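Local coordinates for protein myroilysin (Myroides profundi, PDB 5CZW) that probably acts as a zinc-dependent endopeptidase of the astacin (M12A) family of metzincins, kept latent by a propeptide cysteine bound to the catalytic metal, at residues A[77-82]-A[141-146]; A[108-111]-A[115-118]; A[58-63]-A[91-96]; A[192-195]-A[200-203]. The protein carries 1 engineered substitution. All coordinates share one frame; numbering follows the deposited sequence.

Interaction 1: A[77-82]-A[141-146]; sequences ITFNFV and HALGMI. With ZN (zinc ion), chain B.
L143 overlaps I77 and F79 through one methyl, CD2, which is the atom nearest to both. The I77 side is the closer, with L143 CD2 3.6 Å from I77 CG2, and these two side chains run past each other in opposite directions. The F79 ring reaches the same methyl with its CZ, 3.8 Å from L143 CD2, and the methyl meets the ring obliquely. In L143, CG lies anti to the carbonyl carbon (chi1 -60°), and chi2 at 167° sends CD1 out anti to CA and leaves CD2 as the branch turned to I77 and F79. No hydrogen bond joins the two segments; the contact is apolar and buried. F139 meets the F79 ring edge-to-face, so the same helix supplies a second partner. Beyond L143 the helix stops in a Schellman motif: G144 has a positive phi (112°), where a side chain would jam against the preceding carbonyl, and G144 N bonds to H141 O at 2.9 Å. The chain then turns back so that M145 O accepts from H141 ND1 at 3.0 Å, close to the imidazole plane, which fixes the ring's rotation. H141 NE2 is thereby presented to the zinc ion at 2.1 Å, beside H137, H147 and C23. Two histidines one helical turn apart, a glycine that ends the helix and a third histidine beyond it constitute the HExxHxxGxxH zinc-binding motif of metzincins.

Interaction 2: A[108-111]-A[115-118]; sequences LSIP and ETMN
The backbones of I110 and T116 come nearest each other across the two segments, 6.7 Å between their CA atoms, yet no hydrogen bond joins 108-111 to 115-118. Segment 108-111 starts at the end of a 3-10 segment, 108-109 being its last residues, and continues as loop, while 115-118 straightens into strand 117-118. I110 points toward the other segment and makes both contacts. Its CG2 rests on a backbone oxygen, with I110 CG2 3.6 Å from E115 O, and its branch point lies 4.0 Å from the methyl of T116 (I110 CB to T116 CG2). The neighbouring I110 CG1 is 4.1 Å from that same T116 CG2, so the threonine methyl is set against the base of the isoleucine. These residues belong to the connection between strands 100-101 and 117-118, antiparallel neighbours at one side of the mixed five-stranded sheet of this astacin-like domain; strand 100-101 is outermost, and I110 also packs on Y102 just after it. T116 divides its two branches by chemistry. With chi1 at 75°, OG1 lies between the backbone N and the carbonyl carbon and bonds to R90 N, leaving CG2 beside its own N, turned to I110. E115 contributes its carbonyl here, whereas its CB points away and its carboxylate OE2 is gripped by the hydroxyls of Y170 and Y100. One strand residue further on, the M117 side chain packs on E138, F139 and A142 of helix 128-143.

Interaction 3: A[58-63]-A[91-96]; sequences PYVRSK and VTFTQG
F93 loses the most surface in this contact, and V60 and R61 of helix 58-63 are its two partners. The F93 side chain points toward the helix, its CG anti to the carbonyl carbon (chi1 -65°), and V60 comes to meet it from the opposite direction. One methyl does the touching: V60 CG1 is 3.4 Å from F93 CE1, a close approach for two carbons, and 3.7 Å from F93 CD1. The methyl stands oblique to the ring. In V60, CG1 is anti to the backbone N (chi1 164°), which extends that branch toward the phenylalanine. R61 meets the other side of the ring rim with its aliphatic part, R61 CG being 4.5 Å from F93 CE2. Behind the ring, Q95 folds back so that Q95 NE2 donates to F93 O at 3.2 Å; the N-H is nearly straight (159°), but the donor stands above the carbonyl plane. Helix 58-63 belongs to the beta-alpha-beta crossover between the parallel strands 48-54 and 78-81, and F93 sits just past the end of strand 89-92, the other neighbour of 48-54. V60 also packs on F131 of helix 128-143. The helix meets the strand end through carbon surfaces with no hydrogen bond between the segments, so the join rests on apolar packing; R61 NH1 turns instead to G55 O.

Interaction 4: A[192-195]-A[200-203]; sequences TQYS and QSIM
Y194 and S201 meet beside the Met-turn, the tight turn below the metal site that defines the metzincins; M203 is its methionine, with its side chain against H137 and H141. The polar links come first. No hydrogen bond crosses between the segments: Y194 OH and S201 OG are 3.7 Å apart, and each instead bonds to the same carboxylate oxygen, D228 OD1. The other oxygen, D228 OD2, bonds to I202 N, so one aspartate ties the tyrosine to the turn. Each segment also closes an ST turn. T192 OG1 accepts from Y194 N at 3.0 Å, and S201 OG, placed anti to its own backbone N (chi1 -180°), accepts from M203 N at 3.0 Å with a fairly straight N-H (157°). Replacing S201 with an alanine would probably leave M203 N without its acceptor and D228 OD1 without one of its two hydroxyl partners, giving the methionine's turn more freedom to shift. Apolar and van der Waals contacts complete the join. The amide of Q193 lies against the start of the methionine side chain, Q193 NE2 4.2 Å from M203 CB, while that same nitrogen bonds to I146 O. The ring of Y194 is met edge-to-face by F231. S201 approaches the ring at its edge, near its plane, with S201 OG 3.8 Å and S201 CB 4.0 Å from Y194 CE2.

Interactions 1, 2 and 4 are buried, whereas interaction 3 is only partly so and lies far from the metal. The first three all reach one mixed sheet: interaction 1 backs strand 78-81, at one edge of the sheet, with the end of the zinc-binding helix, and interactions 2 and 3 sit on the neighbouring strands 117-118 and 89-92, where N118 OD1 bonds to T92 OG1 (2.7 Å). M117 CE touches A142 CB at 3.7 Å, joining interactions 1 and 2. Their contacts are mainly apolar. Interaction 4, across the chain's centre from 2 and 3, joins two parts of one long loop through a shared carboxylate, and reaches interaction 1 at the zinc site, where M203 CE lies 3.3 Å from H141 CE1.

Interaction 1: A[77-82]-A[141-146]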
loop_
_atom_site.group_PDB
_atom_site.type_symbol
_atom_site.label_atom_id
_atom_site.label_comp_id
_atom_site.label_asym_id
_atom_site.label_seq_id
_atom_site.Cartn_x
_atom_site.Cartn_y
_atom_site.Cartn_z
ATOM N N ILE A 77 4.730 9.819 15.357
ATOM C CA ILE A 77 5.318 8.497 15.024
ATOM C C ILE A 77 6.500 8.849 14.119
ATOM O O ILE A 77 6.371 9.762 13.295
ATOM C CB ILE A 77 4.345 7.590 14.199
ATOM C CG1 ILE A 77 3.126 7.221 15.010
ATOM C CG2 ILE A 77 5.023 6.311 13.639
ATOM C CD1 ILE A 77 3.362 6.358 16.238
ATOM N N THR A 78 7.626 8.169 14.274
ATOM C CA THR A 78 8.839 8.300 13.512
ATOM C C THR A 78 9.204 6.917 12.953
ATOM O O THR A 78 8.923 5.891 13.604
ATOM C CB THR A 78 10.014 8.751 14.459
ATOM O OG1 THR A 78 9.697 10.068 14.946
ATOM C CG2 THR A 78 11.316 8.925 13.718
ATOM N N PHE A 79 9.860 6.929 11.805
ATOM C CA PHE A 79 10.379 5.729 11.153
ATOM C C PHE A 79 11.900 5.812 11.193
ATOM O O PHE A 79 12.503 6.796 10.745
ATOM C CB PHE A 79 9.966 5.707 9.738
ATOM C CG PHE A 79 8.492 5.628 9.560
ATOM C CD1 PHE A 79 7.842 4.489 10.025
ATOM C CD2 PHE A 79 7.708 6.636 8.975
ATOM C CE1 PHE A 79 6.485 4.352 9.857
ATOM C CE2 PHE A 79 6.315 6.490 8.815
ATOM C CZ PHE A 79 5.705 5.372 9.307
ATOM N N ASN A 80 12.486 4.797 11.802
ATOM C CA ASN A 80 13.935 4.659 11.900
ATOM C C ASN A 80 14.355 3.626 10.894
ATOM O O ASN A 80 14.076 2.448 11.052
ATOM C CB ASN A 80 14.337 4.152 13.320
ATOM C CG ASN A 80 15.870 4.093 13.496
ATOM O OD1 ASN A 80 16.610 4.646 12.652
ATOM N ND2 ASN A 80 16.348 3.437 14.562
ATOM N N PHE A 81 15.048 4.060 9.827
ATOM C CA PHE A 81 15.509 3.162 8.760
ATOM C C PHE A 81 16.827 2.509 9.143
ATOM O O PHE A 81 17.824 3.236 9.301
ATOM C CB PHE A 81 15.638 3.894 7.446
ATOM C CG PHE A 81 14.322 4.225 6.807
ATOM C CD1 PHE A 81 13.478 5.219 7.294
ATOM C CD2 PHE A 81 13.804 3.403 5.831
ATOM C CE1 PHE A 81 12.200 5.464 6.707
ATOM C CE2 PHE A 81 12.546 3.665 5.235
ATOM C CZ PHE A 81 11.775 4.699 5.665
ATOM N N VAL A 82 16.796 1.195 9.297
ATOM C CA VAL A 82 17.897 0.414 9.833
ATOM C C VAL A 82 18.385 -0.694 8.859
ATOM O O VAL A 82 17.687 -1.062 7.903
ATOM C CB VAL A 82 17.492 -0.224 11.143
ATOM C CG1 VAL A 82 16.869 0.752 12.086
ATOM C CG2 VAL A 82 16.510 -1.319 10.834
ATOM N N HIS A 141 -1.172 3.167 5.194
ATOM C CA HIS A 141 -1.590 1.885 5.657
ATOM C C HIS A 141 -0.683 1.407 6.743
ATOM O O HIS A 141 -1.230 0.811 7.732
ATOM C CB HIS A 141 -1.454 0.891 4.503
ATOM C CG HIS A 141 -2.409 1.057 3.368
ATOM N ND1 HIS A 141 -3.753 1.221 3.507
ATOM C CD2 HIS A 141 -2.197 0.999 2.056
ATOM C CE1 HIS A 141 -4.329 1.360 2.341
ATOM N NE2 HIS A 141 -3.399 1.126 1.486
ATOM N N ALA A 142 0.639 1.626 6.674
ATOM C CA ALA A 142 1.551 1.161 7.759
ATOM C C ALA A 142 1.249 1.782 9.158
ATOM O O ALA A 142 1.526 1.171 10.216
ATOM C CB ALA A 142 3.024 1.319 7.399
ATOM N N LEU A 143 0.622 2.978 9.134
ATOM C CA LEU A 143 0.129 3.643 10.335
ATOM C C LEU A 143 -1.258 3.295 10.781
ATOM O O LEU A 143 -1.684 3.691 11.855
ATOM C CB LEU A 143 0.269 5.138 10.175
ATOM C CG LEU A 143 1.645 5.708 9.947
ATOM C CD1 LEU A 143 1.623 7.165 9.495
ATOM C CD2 LEU A 143 2.423 5.582 11.275
ATOM N N GLY A 144 -1.939 2.561 9.931
ATOM C CA GLY A 144 -3.239 2.027 10.187
ATOM C C GLY A 144 -4.393 2.566 9.396
ATOM O O GLY A 144 -5.570 2.182 9.639
ATOM N N MET A 145 -4.114 3.392 8.424
ATOM C CA MET A 145 -5.194 3.914 7.624
ATOM C C MET A 145 -5.689 2.935 6.584
ATOM O O MET A 145 -4.923 2.213 6.068
ATOM C CB MET A 145 -4.734 5.186 6.958
ATOM C CG MET A 145 -4.657 6.298 8.023
ATOM S SD MET A 145 -4.409 7.916 7.393
ATOM C CE MET A 145 -6.052 8.353 6.871
ATOM N N ILE A 146 -6.993 2.961 6.326
ATOM C CA ILE A 146 -7.602 2.170 5.287
ATOM C C ILE A 146 -7.835 3.033 4.031
ATOM O O ILE A 146 -7.657 4.249 4.060
ATOM C CB ILE A 146 -8.878 1.500 5.843
ATOM C CG1 ILE A 146 -9.930 2.574 6.116
ATOM C CG2 ILE A 146 -8.504 0.574 6.996
ATOM C CD1 ILE A 146 -11.314 2.014 6.476
HETATM ZN ZN ZN B . -3.786 1.294 -0.586
#

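Interaction 2: A[108-111]-A[115-118]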
loop_
_atom_site.group_PDB
_atom_site.type_symbol
_atom_site.label_atom_id
_atom_site.label_comp_id
_atom_site.label_asym_id
_atom_site.label_seq_id
_atom_site.Cartn_x
_atom_site.Cartn_y
_atom_site.Cartn_z
ATOM N N LEU A 108 3.406 -6.514 12.825
ATOM C CA LEU A 108 4.082 -7.256 13.907
ATOM C C LEU A 108 3.670 -8.720 13.977
ATOM O O LEU A 108 4.290 -9.512 14.753
ATOM C CB LEU A 108 3.839 -6.529 15.245
ATOM C CG LEU A 108 4.272 -5.096 15.291
ATOM C CD1 LEU A 108 3.777 -4.578 16.621
ATOM C CD2 LEU A 108 5.799 -4.969 15.097
ATOM N N SER A 109 2.717 -9.093 13.164
ATOM C CA SER A 109 2.117 -10.413 13.067
ATOM C C SER A 109 2.713 -11.183 11.890
ATOM O O SER A 109 2.324 -12.317 11.662
ATOM C CB SER A 109 0.631 -10.316 12.790
ATOM O OG SER A 109 0.038 -10.039 14.029
ATOM N N ILE A 110 3.543 -10.529 11.078
ATOM C CA ILE A 110 4.065 -11.153 9.874
ATOM C C ILE A 110 5.378 -11.874 10.238
ATOM O O ILE A 110 6.268 -11.290 10.881
ATOM C CB ILE A 110 4.366 -10.080 8.792
ATOM C CG1 ILE A 110 3.095 -9.271 8.412
ATOM C CG2 ILE A 110 5.018 -10.731 7.581
ATOM C CD1 ILE A 110 1.895 -10.119 7.960
ATOM N N PRO A 111 5.545 -13.141 9.788
ATOM C CA PRO A 111 6.806 -13.818 10.092
ATOM C C PRO A 111 8.016 -13.055 9.619
ATOM O O PRO A 111 7.971 -12.348 8.596
ATOM C CB PRO A 111 6.689 -15.166 9.334
ATOM C CG PRO A 111 5.257 -15.335 9.068
ATOM C CD PRO A 111 4.592 -13.995 9.094
ATOM N N GLU A 115 7.994 -10.081 3.884
ATOM C CA GLU A 115 7.848 -8.644 3.898
ATOM C C GLU A 115 6.569 -8.173 4.480
ATOM O O GLU A 115 5.548 -8.899 4.528
ATOM C CB GLU A 115 7.939 -8.131 2.461
ATOM C CG GLU A 115 6.686 -8.308 1.602
ATOM C CD GLU A 115 6.485 -9.673 1.005
ATOM O OE1 GLU A 115 7.134 -10.649 1.484
ATOM O OE2 GLU A 115 5.666 -9.771 0.076
ATOM N N THR A 116 6.572 -6.911 4.981
ATOM C CA THR A 116 5.352 -6.319 5.479
ATOM C C THR A 116 4.772 -5.216 4.507
ATOM O O THR A 116 3.641 -4.727 4.714
ATOM C CB THR A 116 5.471 -5.676 6.865
ATOM O OG1 THR A 116 6.183 -4.420 6.737
ATOM C CG2 THR A 116 6.122 -6.639 7.810
ATOM N N MET A 117 5.607 -4.835 3.535
ATOM C CA MET A 117 5.254 -3.800 2.560
ATOM C C MET A 117 5.991 -4.119 1.244
ATOM O O MET A 117 7.127 -4.623 1.266
ATOM C CB MET A 117 5.755 -2.455 3.073
ATOM C CG MET A 117 5.390 -1.256 2.186
ATOM S SD MET A 117 5.928 0.350 2.854
ATOM C CE MET A 117 5.026 0.467 4.392
ATOM N N ASN A 118 5.399 -3.775 0.091
ATOM C CA ASN A 118 6.074 -3.953 -1.213
ATOM C C ASN A 118 5.724 -2.722 -2.080
ATOM O O ASN A 118 4.637 -2.247 -2.077
ATOM C CB ASN A 118 5.599 -5.188 -1.910
ATOM C CG ASN A 118 6.414 -5.530 -3.139
ATOM O OD1 ASN A 118 7.622 -5.816 -3.008
ATOM N ND2 ASN A 118 5.842 -5.379 -4.350
#

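Interaction 3: A[58-63]-A[91-96]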
loop_
_atom_site.group_PDB
_atom_site.type_symbol
_atom_site.label_atom_id
_atom_site.label_comp_id
_atom_site.label_asym_id
_atom_site.label_seq_id
_atom_site.Cartn_x
_atom_site.Cartn_y
_atom_site.Cartn_z
ATOM N N PRO A 58 19.903 2.308 -4.710
ATOM C CA PRO A 58 20.050 3.373 -3.686
ATOM C C PRO A 58 19.097 4.538 -3.907
ATOM O O PRO A 58 18.635 5.167 -2.934
ATOM C CB PRO A 58 21.551 3.776 -3.757
ATOM C CG PRO A 58 22.187 2.565 -4.333
ATOM C CD PRO A 58 21.207 1.812 -5.135
ATOM N N TYR A 59 18.863 4.897 -5.153
ATOM C CA TYR A 59 17.972 5.994 -5.462
ATOM C C TYR A 59 16.570 5.740 -5.000
ATOM O O TYR A 59 15.969 6.594 -4.217
ATOM C CB TYR A 59 17.968 6.292 -6.946
ATOM C CG TYR A 59 17.146 7.445 -7.418
ATOM C CD1 TYR A 59 17.543 8.726 -7.155
ATOM C CD2 TYR A 59 15.918 7.237 -7.991
ATOM C CE1 TYR A 59 16.766 9.815 -7.532
ATOM C CE2 TYR A 59 15.134 8.312 -8.389
ATOM C CZ TYR A 59 15.604 9.580 -8.167
ATOM O OH TYR A 59 14.829 10.636 -8.579
ATOM N N VAL A 60 16.052 4.584 -5.410
ATOM C CA VAL A 60 14.712 4.194 -4.977
ATOM C C VAL A 60 14.623 4.160 -3.457
ATOM O O VAL A 60 13.659 4.616 -2.885
ATOM C CB VAL A 60 14.256 2.868 -5.659
ATOM C CG1 VAL A 60 13.036 2.211 -4.947
ATOM C CG2 VAL A 60 13.830 3.162 -7.055
ATOM N N ARG A 61 15.603 3.554 -2.756
ATOM C CA ARG A 61 15.541 3.425 -1.322
ATOM C C ARG A 61 15.552 4.804 -0.693
ATOM O O ARG A 61 14.929 5.036 0.301
ATOM C CB ARG A 61 16.755 2.609 -0.808
ATOM C CG ARG A 61 16.707 1.111 -1.208
ATOM C CD ARG A 61 18.117 0.454 -1.354
ATOM N NE ARG A 61 18.738 0.324 -0.082
ATOM C CZ ARG A 61 18.628 -0.726 0.762
ATOM N NH1 ARG A 61 17.981 -1.802 0.417
ATOM N NH2 ARG A 61 19.198 -0.664 1.965
ATOM N N SER A 62 16.316 5.748 -1.280
ATOM C CA SER A 62 16.391 7.120 -0.710
ATOM C C SER A 62 15.056 7.837 -0.844
ATOM O O SER A 62 14.604 8.503 0.109
ATOM C CB SER A 62 17.438 7.912 -1.455
ATOM O OG SER A 62 17.580 9.244 -0.946
ATOM N N LYS A 63 14.366 7.643 -1.959
ATOM C CA LYS A 63 13.012 8.228 -2.155
ATOM C C LYS A 63 11.964 7.683 -1.123
ATOM O O LYS A 63 11.067 8.367 -0.649
ATOM C CB LYS A 63 12.576 7.973 -3.616
ATOM C CG LYS A 63 13.403 8.801 -4.613
ATOM C CD LYS A 63 13.101 10.320 -4.455
ATOM C CE LYS A 63 13.948 11.283 -5.265
ATOM N NZ LYS A 63 13.519 12.654 -4.971
ATOM N N VAL A 91 10.284 -3.755 3.921
ATOM C CA VAL A 91 9.860 -3.251 2.595
ATOM C C VAL A 91 10.672 -3.932 1.441
ATOM O O VAL A 91 11.945 -3.941 1.410
ATOM C CB VAL A 91 10.176 -1.745 2.476
ATOM C CG1 VAL A 91 9.683 -1.287 1.090
ATOM C CG2 VAL A 91 9.592 -0.981 3.638
ATOM N N THR A 92 9.946 -4.584 0.564
ATOM C CA THR A 92 10.520 -5.064 -0.686
ATOM C C THR A 92 10.118 -4.266 -1.895
ATOM O O THR A 92 9.209 -3.451 -1.815
ATOM C CB THR A 92 10.168 -6.533 -0.882
ATOM O OG1 THR A 92 8.780 -6.701 -0.733
ATOM C CG2 THR A 92 10.943 -7.428 0.157
ATOM N N PHE A 93 10.778 -4.610 -3.022
ATOM C CA PHE A 93 10.638 -3.898 -4.281
ATOM C C PHE A 93 10.383 -4.903 -5.392
ATOM O O PHE A 93 11.006 -4.822 -6.526
ATOM C CB PHE A 93 11.886 -3.086 -4.537
ATOM C CG PHE A 93 12.059 -2.013 -3.507
ATOM C CD1 PHE A 93 11.386 -0.760 -3.615
ATOM C CD2 PHE A 93 12.830 -2.251 -2.432
ATOM C CE1 PHE A 93 11.548 0.194 -2.618
ATOM C CE2 PHE A 93 12.946 -1.289 -1.449
ATOM C CZ PHE A 93 12.294 -0.112 -1.550
ATOM N N THR A 94 9.483 -5.812 -5.108
ATOM C CA THR A 94 9.261 -6.929 -6.066
ATOM C C THR A 94 8.377 -6.381 -7.179
ATOM O O THR A 94 7.185 -6.054 -6.974
ATOM C CB THR A 94 8.586 -8.087 -5.348
ATOM O OG1 THR A 94 9.441 -8.572 -4.295
ATOM C CG2 THR A 94 8.223 -9.171 -6.314
ATOM N N GLN A 95 8.940 -6.444 -8.394
ATOM C CA GLN A 95 8.320 -5.815 -9.556
ATOM C C GLN A 95 7.116 -6.632 -9.995
ATOM O O GLN A 95 7.193 -7.849 -10.113
ATOM C CB GLN A 95 9.339 -5.683 -10.729
ATOM C CG GLN A 95 10.422 -4.640 -10.471
ATOM C CD GLN A 95 9.802 -3.324 -10.138
ATOM O OE1 GLN A 95 9.131 -2.753 -10.969
ATOM N NE2 GLN A 95 9.905 -2.929 -8.899
ATOM N N GLY A 96 6.012 -5.969 -10.289
ATOM C CA GLY A 96 4.827 -6.663 -10.755
ATOM C C GLY A 96 3.875 -7.276 -9.792
ATOM O O GLY A 96 2.835 -7.711 -10.214
#

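Interaction 4: A[192-195]-A[200-203]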
loop_
_atom_site.group_PDB
_atom_site.type_symbol
_atom_site.label_atom_id
_atom_site.label_comp_id
_atom_site.label_asym_id
_atom_site.label_seq_id
_atom_site.Cartn_x
_atom_site.Cartn_y
_atom_site.Cartn_z
ATOM N N THR A 192 -14.748 4.705 4.153
ATOM C CA THR A 192 -14.093 5.919 4.651
ATOM C C THR A 192 -13.777 5.830 6.118
ATOM O O THR A 192 -14.514 5.180 6.875
ATOM C CB THR A 192 -14.998 7.155 4.499
ATOM O OG1 THR A 192 -14.272 8.349 4.786
ATOM C CG2 THR A 192 -16.263 7.061 5.417
ATOM N N GLN A 193 -12.751 6.567 6.512
ATOM C CA GLN A 193 -12.466 6.751 7.942
ATOM C C GLN A 193 -12.710 8.178 8.389
ATOM O O GLN A 193 -12.456 8.545 9.565
ATOM C CB GLN A 193 -11.054 6.247 8.291
ATOM C CG GLN A 193 -9.922 7.018 7.665
ATOM C CD GLN A 193 -8.950 6.066 6.989
ATOM O OE1 GLN A 193 -8.333 5.181 7.642
ATOM N NE2 GLN A 193 -8.759 6.270 5.656
ATOM N N TYR A 194 -13.268 8.962 7.494
ATOM C CA TYR A 194 -13.510 10.359 7.737
ATOM C C TYR A 194 -15.012 10.696 7.856
ATOM O O TYR A 194 -15.908 9.978 7.373
ATOM C CB TYR A 194 -12.874 11.173 6.642
ATOM C CG TYR A 194 -11.354 11.048 6.471
ATOM C CD1 TYR A 194 -10.533 10.677 7.494
ATOM C CD2 TYR A 194 -10.774 11.299 5.250
ATOM C CE1 TYR A 194 -9.165 10.598 7.327
ATOM C CE2 TYR A 194 -9.391 11.243 5.074
ATOM C CZ TYR A 194 -8.588 10.931 6.128
ATOM O OH TYR A 194 -7.197 10.829 5.953
ATOM N N SER A 195 -15.280 11.790 8.562
ATOM C CA SER A 195 -16.654 12.150 8.850
ATOM C C SER A 195 -17.205 12.629 7.521
ATOM O O SER A 195 -18.151 12.048 6.981
ATOM C CB SER A 195 -16.702 13.233 9.908
ATOM O OG SER A 195 -16.042 14.372 9.413
ATOM N N GLN A 200 -9.457 14.604 -1.682
ATOM C CA GLN A 200 -8.063 14.881 -1.768
ATOM C C GLN A 200 -7.147 13.908 -1.025
ATOM O O GLN A 200 -5.938 14.079 -1.095
ATOM C CB GLN A 200 -7.852 16.250 -1.132
ATOM C CG GLN A 200 -8.433 17.365 -1.999
ATOM C CD GLN A 200 -7.362 18.079 -2.804
ATOM O OE1 GLN A 200 -7.021 17.671 -3.930
ATOM N NE2 GLN A 200 -6.805 19.171 -2.216
ATOM N N SER A 201 -7.725 12.997 -0.255
ATOM C CA SER A 201 -6.956 12.133 0.605
ATOM C C SER A 201 -5.921 11.312 -0.146
ATOM O O SER A 201 -6.165 10.779 -1.237
ATOM C CB SER A 201 -7.821 11.212 1.438
ATOM O OG SER A 201 -7.005 10.380 2.284
ATOM N N ILE A 202 -4.741 11.214 0.451
ATOM C CA ILE A 202 -3.704 10.399 -0.120
ATOM C C ILE A 202 -4.151 8.911 -0.079
ATOM O O ILE A 202 -3.638 8.128 -0.810
ATOM C CB ILE A 202 -2.416 10.593 0.695
ATOM C CG1 ILE A 202 -1.265 9.996 -0.001
ATOM C CG2 ILE A 202 -2.569 9.951 2.055
ATOM C CD1 ILE A 202 -0.724 10.815 -1.103
ATOM N N MET A 203 -5.133 8.611 0.799
ATOM C CA MET A 203 -5.631 7.250 1.001
ATOM C C MET A 203 -6.677 6.775 -0.015
ATOM O O MET A 203 -7.173 5.655 0.073
ATOM C CB MET A 203 -6.030 6.973 2.482
ATOM C CG MET A 203 -4.893 7.067 3.512
ATOM S SD MET A 203 -3.344 6.319 2.998
ATOM C CE MET A 203 -3.783 4.573 2.946
#